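PDB 1YT8: thiosulfate sulfurtransferase from Pseudomonas aeruginosa, which probably transfers sulfur from thiosulfate to cyanide, as rhodaneses do, using a chain built from repeated rhodanese-like domains. Local coordinates for residues A[55-69]-A[80-94]. Numbering follows the deposited sequence.
Sequences IHARVPRRDTPITVY and AQRLHDLGYSDVALL. Unlike the reference sequence in segment 80-94: His84 (reference Leu).
Tyr88 reaches with its ring into the loop between helix 51-58 and strand 66-69, where two bonds grip its hydroxyl. His56 ND1 donates to Tyr88 OH (2.9 Å), nearly in the imidazole plane, and Tyr88 OH donates to Val59 O (2.8 Å), tilted 33° from the carbonyl plane. Arg62 CD lies over one ring face, 3.9 Å from the Tyr88 centroid, a CH-pi contact; the bend of the arginine chain at chi2 (-61°) brings the guanidinium back so that His56 ND1 lies over its centre and NH2 sits above the rim of the imidazole. Ile66 CD1 touches Tyr88 CD1 at 3.5 Å, and Ile55 CG1 packs against Tyr88 CE2. Leu83 spreads its two methyls, CD2 onto Ile55 CG1 (3.7 Å) and CD1 onto Val68 CG1 (3.8 Å). Just before Tyr88, a Schellman motif at Gly87, with positive phi, ends helix 75-85. One water ties Arg62 O and Thr64 O to Asp90 N. Strands 66-69 and 91-94 then pair in parallel through four backbone hydrogen bonds, the first from Ile66 N to Asp90 O (2.9 Å) and the last from Leu94 N to Val68 O (3.0 Å). Arg9 forms a salt bridge with Asp90 OD1 and a hydrogen bond with Thr67 OG1. In this beta-alpha-beta crossover of the rhodanese fold, strand 66-69 lies between strands 25-28 and 91-94, and strand 7-9 flanks the latter.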
loop_
_atom_site.group_PDB
_atom_site.type_symbol
_atom_site.label_atom_id
_atom_site.label_comp_id
_atom_site.label_asym_id
_atom_site.label_seq_id
_atom_site.Cartn_x
_atom_site.Cartn_y
_atom_site.Cartn_z
ATOM N N ILE A 55 13.437 -0.888 1.272
ATOM C CA ILE A 55 14.104 -1.453 0.105
ATOM C C ILE A 55 14.353 -2.962 0.134
ATOM O O ILE A 55 14.116 -3.643 -0.864
ATOM C CB ILE A 55 15.434 -0.704 -0.187
ATOM C CG1 ILE A 55 15.944 -1.074 -1.583
ATOM C CG2 ILE A 55 16.477 -1.025 0.883
ATOM C CD1 ILE A 55 15.061 -0.554 -2.718
ATOM N N HIS A 56 14.805 -3.500 1.263
ATOM C CA HIS A 56 15.077 -4.933 1.325
ATOM C C HIS A 56 13.833 -5.805 1.218
ATOM O O HIS A 56 13.925 -6.981 0.869
ATOM C CB HIS A 56 15.856 -5.284 2.595
ATOM C CG HIS A 56 17.267 -4.789 2.583
ATOM N ND1 HIS A 56 17.973 -4.600 1.414
ATOM C CD2 HIS A 56 18.113 -4.466 3.590
ATOM C CE1 HIS A 56 19.193 -4.183 1.701
ATOM N NE2 HIS A 56 19.305 -4.093 3.014
ATOM N N ALA A 57 12.671 -5.230 1.510
ATOM C CA ALA A 57 11.426 -5.981 1.419
ATOM C C ALA A 57 10.792 -5.816 0.038
ATOM O O ALA A 57 10.284 -6.777 -0.535
ATOM C CB ALA A 57 10.448 -5.518 2.502
ATOM N N ARG A 58 10.835 -4.603 -0.502
ATOM C CA ARG A 58 10.231 -4.333 -1.807
ATOM C C ARG A 58 11.106 -4.725 -3.002
ATOM O O ARG A 58 10.593 -5.003 -4.086
ATOM C CB ARG A 58 9.833 -2.855 -1.885
ATOM C CG ARG A 58 8.835 -2.472 -0.798
ATOM C CD ARG A 58 8.508 -0.996 -0.789
ATOM N NE ARG A 58 7.731 -0.584 -1.953
ATOM C CZ ARG A 58 7.299 0.656 -2.143
ATOM N NH1 ARG A 58 7.570 1.592 -1.242
ATOM N NH2 ARG A 58 6.604 0.964 -3.232
ATOM N N VAL A 59 12.419 -4.746 -2.804
ATOM C CA VAL A 59 13.356 -5.127 -3.860
ATOM C C VAL A 59 14.424 -6.005 -3.200
ATOM O O VAL A 59 15.570 -5.589 -3.042
ATOM C CB VAL A 59 14.037 -3.887 -4.504
ATOM C CG1 VAL A 59 14.873 -4.316 -5.710
ATOM C CG2 VAL A 59 12.987 -2.868 -4.932
ATOM N N PRO A 60 14.052 -7.236 -2.806
ATOM C CA PRO A 60 14.968 -8.179 -2.152
ATOM C C PRO A 60 16.191 -8.643 -2.946
ATOM O O PRO A 60 17.261 -8.838 -2.367
ATOM C CB PRO A 60 14.048 -9.337 -1.766
ATOM C CG PRO A 60 13.031 -9.329 -2.859
ATOM C CD PRO A 60 12.726 -7.851 -3.002
ATOM N N ARG A 61 16.040 -8.823 -4.254
ATOM C CA ARG A 61 17.154 -9.273 -5.095
ATOM C C ARG A 61 18.155 -8.140 -5.272
ATOM O O ARG A 61 17.863 -7.141 -5.928
ATOM C CB ARG A 61 16.650 -9.716 -6.469
ATOM C CG ARG A 61 16.799 -11.196 -6.759
ATOM C CD ARG A 61 17.277 -11.405 -8.192
ATOM N NE ARG A 61 16.482 -10.647 -9.154
ATOM C CZ ARG A 61 16.854 -10.416 -10.409
ATOM N NH1 ARG A 61 18.014 -10.885 -10.851
ATOM N NH2 ARG A 61 16.075 -9.715 -11.220
ATOM N N ARG A 62 19.343 -8.304 -4.701
ATOM C CA ARG A 62 20.364 -7.268 -4.769
ATOM C C ARG A 62 20.825 -6.901 -6.175
ATOM O O ARG A 62 21.328 -5.798 -6.388
ATOM C CB ARG A 62 21.568 -7.663 -3.909
ATOM C CG ARG A 62 21.236 -7.872 -2.427
ATOM C CD ARG A 62 20.683 -6.612 -1.771
ATOM N NE ARG A 62 20.613 -6.725 -0.311
ATOM C CZ ARG A 62 19.651 -7.348 0.365
ATOM N NH1 ARG A 62 18.644 -7.929 -0.271
ATOM N NH2 ARG A 62 19.702 -7.395 1.690
ATOM N N ASP A 63 20.659 -7.805 -7.137
ATOM C CA ASP A 63 21.077 -7.501 -8.503
ATOM C C ASP A 63 19.901 -7.189 -9.434
ATOM O O ASP A 63 20.008 -7.317 -10.653
ATOM C CB ASP A 63 21.945 -8.640 -9.069
ATOM C CG ASP A 63 21.153 -9.901 -9.366
ATOM O OD1 ASP A 63 20.172 -10.181 -8.646
ATOM O OD2 ASP A 63 21.530 -10.623 -10.318
ATOM N N THR A 64 18.778 -6.774 -8.853
ATOM C CA THR A 64 17.600 -6.403 -9.640
ATOM C C THR A 64 17.919 -5.091 -10.353
ATOM O O THR A 64 18.527 -4.197 -9.765
ATOM C CB THR A 64 16.364 -6.120 -8.745
ATOM O OG1 THR A 64 16.011 -7.293 -8.008
ATOM C CG2 THR A 64 15.177 -5.678 -9.598
ATOM N N PRO A 65 17.537 -4.965 -11.632
ATOM C CA PRO A 65 17.821 -3.707 -12.331
ATOM C C PRO A 65 16.955 -2.606 -11.711
ATOM O O PRO A 65 15.743 -2.569 -11.922
ATOM C CB PRO A 65 17.412 -4.011 -13.769
ATOM C CG PRO A 65 17.680 -5.489 -13.887
ATOM C CD PRO A 65 17.123 -6.010 -12.586
ATOM N N ILE A 66 17.577 -1.725 -10.935
ATOM C CA ILE A 66 16.850 -0.639 -10.287
ATOM C C ILE A 66 17.114 0.685 -10.991
ATOM O O ILE A 66 18.263 1.036 -11.256
ATOM C CB ILE A 66 17.279 -0.469 -8.815
ATOM C CG1 ILE A 66 17.015 -1.752 -8.035
ATOM C CG2 ILE A 66 16.528 0.708 -8.180
ATOM C CD1 ILE A 66 17.628 -1.737 -6.649
ATOM N N THR A 67 16.044 1.412 -11.292
ATOM C CA THR A 67 16.158 2.714 -11.939
ATOM C C THR A 67 15.396 3.725 -11.079
ATOM O O THR A 67 14.175 3.639 -10.941
ATOM C CB THR A 67 15.555 2.699 -13.367
ATOM O OG1 THR A 67 16.245 1.732 -14.174
ATOM C CG2 THR A 67 15.691 4.072 -14.019
ATOM N N VAL A 68 16.124 4.670 -10.491
ATOM C CA VAL A 68 15.511 5.690 -9.643
ATOM C C VAL A 68 15.319 7.002 -10.400
ATOM O O VAL A 68 16.016 7.274 -11.377
ATOM C CB VAL A 68 16.370 5.970 -8.379
ATOM C CG1 VAL A 68 16.477 4.714 -7.526
ATOM C CG2 VAL A 68 17.756 6.445 -8.783
ATOM N N TYR A 69 14.374 7.820 -9.948
ATOM C CA TYR A 69 14.136 9.099 -10.603
ATOM C C TYR A 69 13.381 10.074 -9.712
ATOM O O TYR A 69 12.779 9.689 -8.710
ATOM C CB TYR A 69 13.338 8.894 -11.902
ATOM C CG TYR A 69 11.839 8.695 -11.701
ATOM C CD1 TYR A 69 10.966 9.788 -11.665
ATOM C CD2 TYR A 69 11.302 7.422 -11.501
ATOM C CE1 TYR A 69 9.595 9.619 -11.432
ATOM C CE2 TYR A 69 9.929 7.240 -11.262
ATOM C CZ TYR A 69 9.085 8.342 -11.227
ATOM O OH TYR A 69 7.738 8.176 -10.969
ATOM N N ALA A 80 20.537 6.695 -5.488
ATOM C CA ALA A 80 21.374 5.745 -6.219
ATOM C C ALA A 80 22.620 5.360 -5.429
ATOM O O ALA A 80 22.993 4.189 -5.380
ATOM C CB ALA A 80 21.772 6.330 -7.570
ATOM N N GLN A 81 23.260 6.352 -4.812
ATOM C CA GLN A 81 24.467 6.113 -4.026
ATOM C C GLN A 81 24.184 5.265 -2.791
ATOM O O GLN A 81 24.927 4.334 -2.479
ATOM C CB GLN A 81 25.089 7.442 -3.587
ATOM C CG GLN A 81 26.395 7.293 -2.816
ATOM C CD GLN A 81 27.480 6.619 -3.640
ATOM O OE1 GLN A 81 27.779 7.045 -4.756
ATOM N NE2 GLN A 81 28.077 5.563 -3.091
ATOM N N ARG A 82 23.114 5.593 -2.077
ATOM C CA ARG A 82 22.775 4.846 -0.880
ATOM C C ARG A 82 22.449 3.409 -1.230
ATOM O O ARG A 82 22.769 2.492 -0.479
ATOM C CB ARG A 82 21.611 5.514 -0.152
ATOM C CG ARG A 82 22.053 6.806 0.513
ATOM C CD ARG A 82 20.922 7.556 1.186
ATOM N NE ARG A 82 21.422 8.787 1.794
ATOM C CZ ARG A 82 20.655 9.733 2.321
ATOM N NH1 ARG A 82 19.333 9.600 2.323
ATOM N NH2 ARG A 82 21.213 10.819 2.843
ATOM N N LEU A 83 21.823 3.204 -2.384
ATOM C CA LEU A 83 21.495 1.844 -2.805
ATOM C C LEU A 83 22.789 1.092 -3.105
ATOM O O LEU A 83 22.921 -0.081 -2.771
ATOM C CB LEU A 83 20.588 1.863 -4.033
ATOM C CG LEU A 83 19.149 2.310 -3.778
ATOM C CD1 LEU A 83 18.433 2.616 -5.097
ATOM C CD2 LEU A 83 18.428 1.205 -3.025
ATOM N N HIS A 84 23.750 1.749 -3.730
ATOM C CA HIS A 84 24.999 1.072 -4.010
ATOM C C HIS A 84 25.669 0.644 -2.712
ATOM O O HIS A 84 26.141 -0.481 -2.575
ATOM C CB HIS A 84 25.921 1.991 -4.811
ATOM C CG HIS A 84 27.294 1.409 -5.036
ATOM N ND1 HIS A 84 27.577 0.550 -6.077
ATOM C CD2 HIS A 84 28.418 1.451 -4.279
ATOM C CE1 HIS A 84 28.811 0.085 -5.953
ATOM N NE2 HIS A 84 29.343 0.617 -4.866
ATOM N N ASP A 85 25.695 1.559 -1.756
ATOM C CA ASP A 85 26.278 1.288 -0.450
ATOM C C ASP A 85 25.510 0.223 0.350
ATOM O O ASP A 85 26.055 -0.392 1.270
ATOM C CB ASP A 85 26.384 2.590 0.341
ATOM C CG ASP A 85 27.324 3.585 -0.322
ATOM O OD1 ASP A 85 28.381 3.159 -0.837
ATOM O OD2 ASP A 85 27.017 4.791 -0.338
ATOM N N LEU A 86 24.247 0.002 -0.003
ATOM C CA LEU A 86 23.451 -1.018 0.680
ATOM C C LEU A 86 23.658 -2.388 0.042
ATOM O O LEU A 86 23.132 -3.394 0.519
ATOM C CB LEU A 86 21.956 -0.662 0.667
ATOM C CG LEU A 86 21.556 0.498 1.586
ATOM C CD1 LEU A 86 20.093 0.841 1.382
ATOM C CD2 LEU A 86 21.831 0.118 3.032
ATOM N N GLY A 87 24.424 -2.418 -1.044
ATOM C CA GLY A 87 24.697 -3.677 -1.709
ATOM C C GLY A 87 24.019 -3.938 -3.044
ATOM O O GLY A 87 24.195 -5.012 -3.616
ATOM N N TYR A 88 23.239 -2.988 -3.550
ATOM C CA TYR A 88 22.572 -3.184 -4.836
ATOM C C TYR A 88 23.563 -2.948 -5.976
ATOM O O TYR A 88 24.136 -1.868 -6.109
ATOM C CB TYR A 88 21.349 -2.271 -4.929
ATOM C CG TYR A 88 20.240 -2.748 -4.016
ATOM C CD1 TYR A 88 19.377 -3.771 -4.413
ATOM C CD2 TYR A 88 20.099 -2.231 -2.727
ATOM C CE1 TYR A 88 18.402 -4.274 -3.551
ATOM C CE2 TYR A 88 19.127 -2.728 -1.851
ATOM C CZ TYR A 88 18.284 -3.748 -2.271
ATOM O OH TYR A 88 17.333 -4.247 -1.409
ATOM N N SER A 89 23.749 -3.981 -6.792
ATOM C CA SER A 89 24.717 -3.971 -7.887
ATOM C C SER A 89 24.313 -3.467 -9.267
ATOM O O SER A 89 25.173 -3.334 -10.139
ATOM C CB SER A 89 25.286 -5.382 -8.047
ATOM O OG SER A 89 24.250 -6.300 -8.353
ATOM N N ASP A 90 23.029 -3.204 -9.487
ATOM C CA ASP A 90 22.582 -2.732 -10.800
ATOM C C ASP A 90 21.648 -1.544 -10.631
ATOM O O ASP A 90 20.436 -1.655 -10.820
ATOM C CB ASP A 90 21.866 -3.869 -11.546
ATOM C CG ASP A 90 21.568 -3.531 -13.006
ATOM O OD1 ASP A 90 21.933 -2.431 -13.475
ATOM O OD2 ASP A 90 20.959 -4.379 -13.692
ATOM N N VAL A 91 22.228 -0.403 -10.277
ATOM C CA VAL A 91 21.455 0.809 -10.058
ATOM C C VAL A 91 21.705 1.837 -11.151
ATOM O O VAL A 91 22.835 2.010 -11.612
ATOM C CB VAL A 91 21.812 1.440 -8.696
ATOM C CG1 VAL A 91 20.896 2.614 -8.412
ATOM C CG2 VAL A 91 21.702 0.400 -7.596
ATOM N N ALA A 92 20.646 2.519 -11.564
ATOM C CA ALA A 92 20.760 3.539 -12.596
ATOM C C ALA A 92 19.795 4.689 -12.355
ATOM O O ALA A 92 18.835 4.565 -11.591
ATOM C CB ALA A 92 20.495 2.926 -13.962
ATOM N N LEU A 93 20.069 5.812 -13.007
ATOM C CA LEU A 93 19.220 6.993 -12.919
ATOM C C LEU A 93 18.433 7.021 -14.221
ATOM O O LEU A 93 18.969 6.663 -15.267
ATOM C CB LEU A 93 20.071 8.262 -12.832
ATOM C CG LEU A 93 21.063 8.395 -11.677
ATOM C CD1 LEU A 93 21.939 9.630 -11.896
ATOM C CD2 LEU A 93 20.309 8.496 -10.366
ATOM N N LEU A 94 17.169 7.425 -14.158
ATOM C CA LEU A 94 16.343 7.515 -15.358
ATOM C C LEU A 94 16.772 8.767 -16.114
ATOM O O LEU A 94 16.777 9.863 -15.557
ATOM C CB LEU A 94 14.863 7.632 -14.990
ATOM C CG LEU A 94 13.892 7.844 -16.158
ATOM C CD1 LEU A 94 13.876 6.609 -17.047
ATOM C CD2 LEU A 94 12.500 8.124 -15.621
HETATM O O HOH W 1 22.138 -3.870 3.273
HETATM O O HOH W 2 20.637 -3.573 -8.104
HETATM O O HOH W 3 23.031 -6.470 0.650
HETATM O O HOH W 4 21.200 -6.991 -13.139
#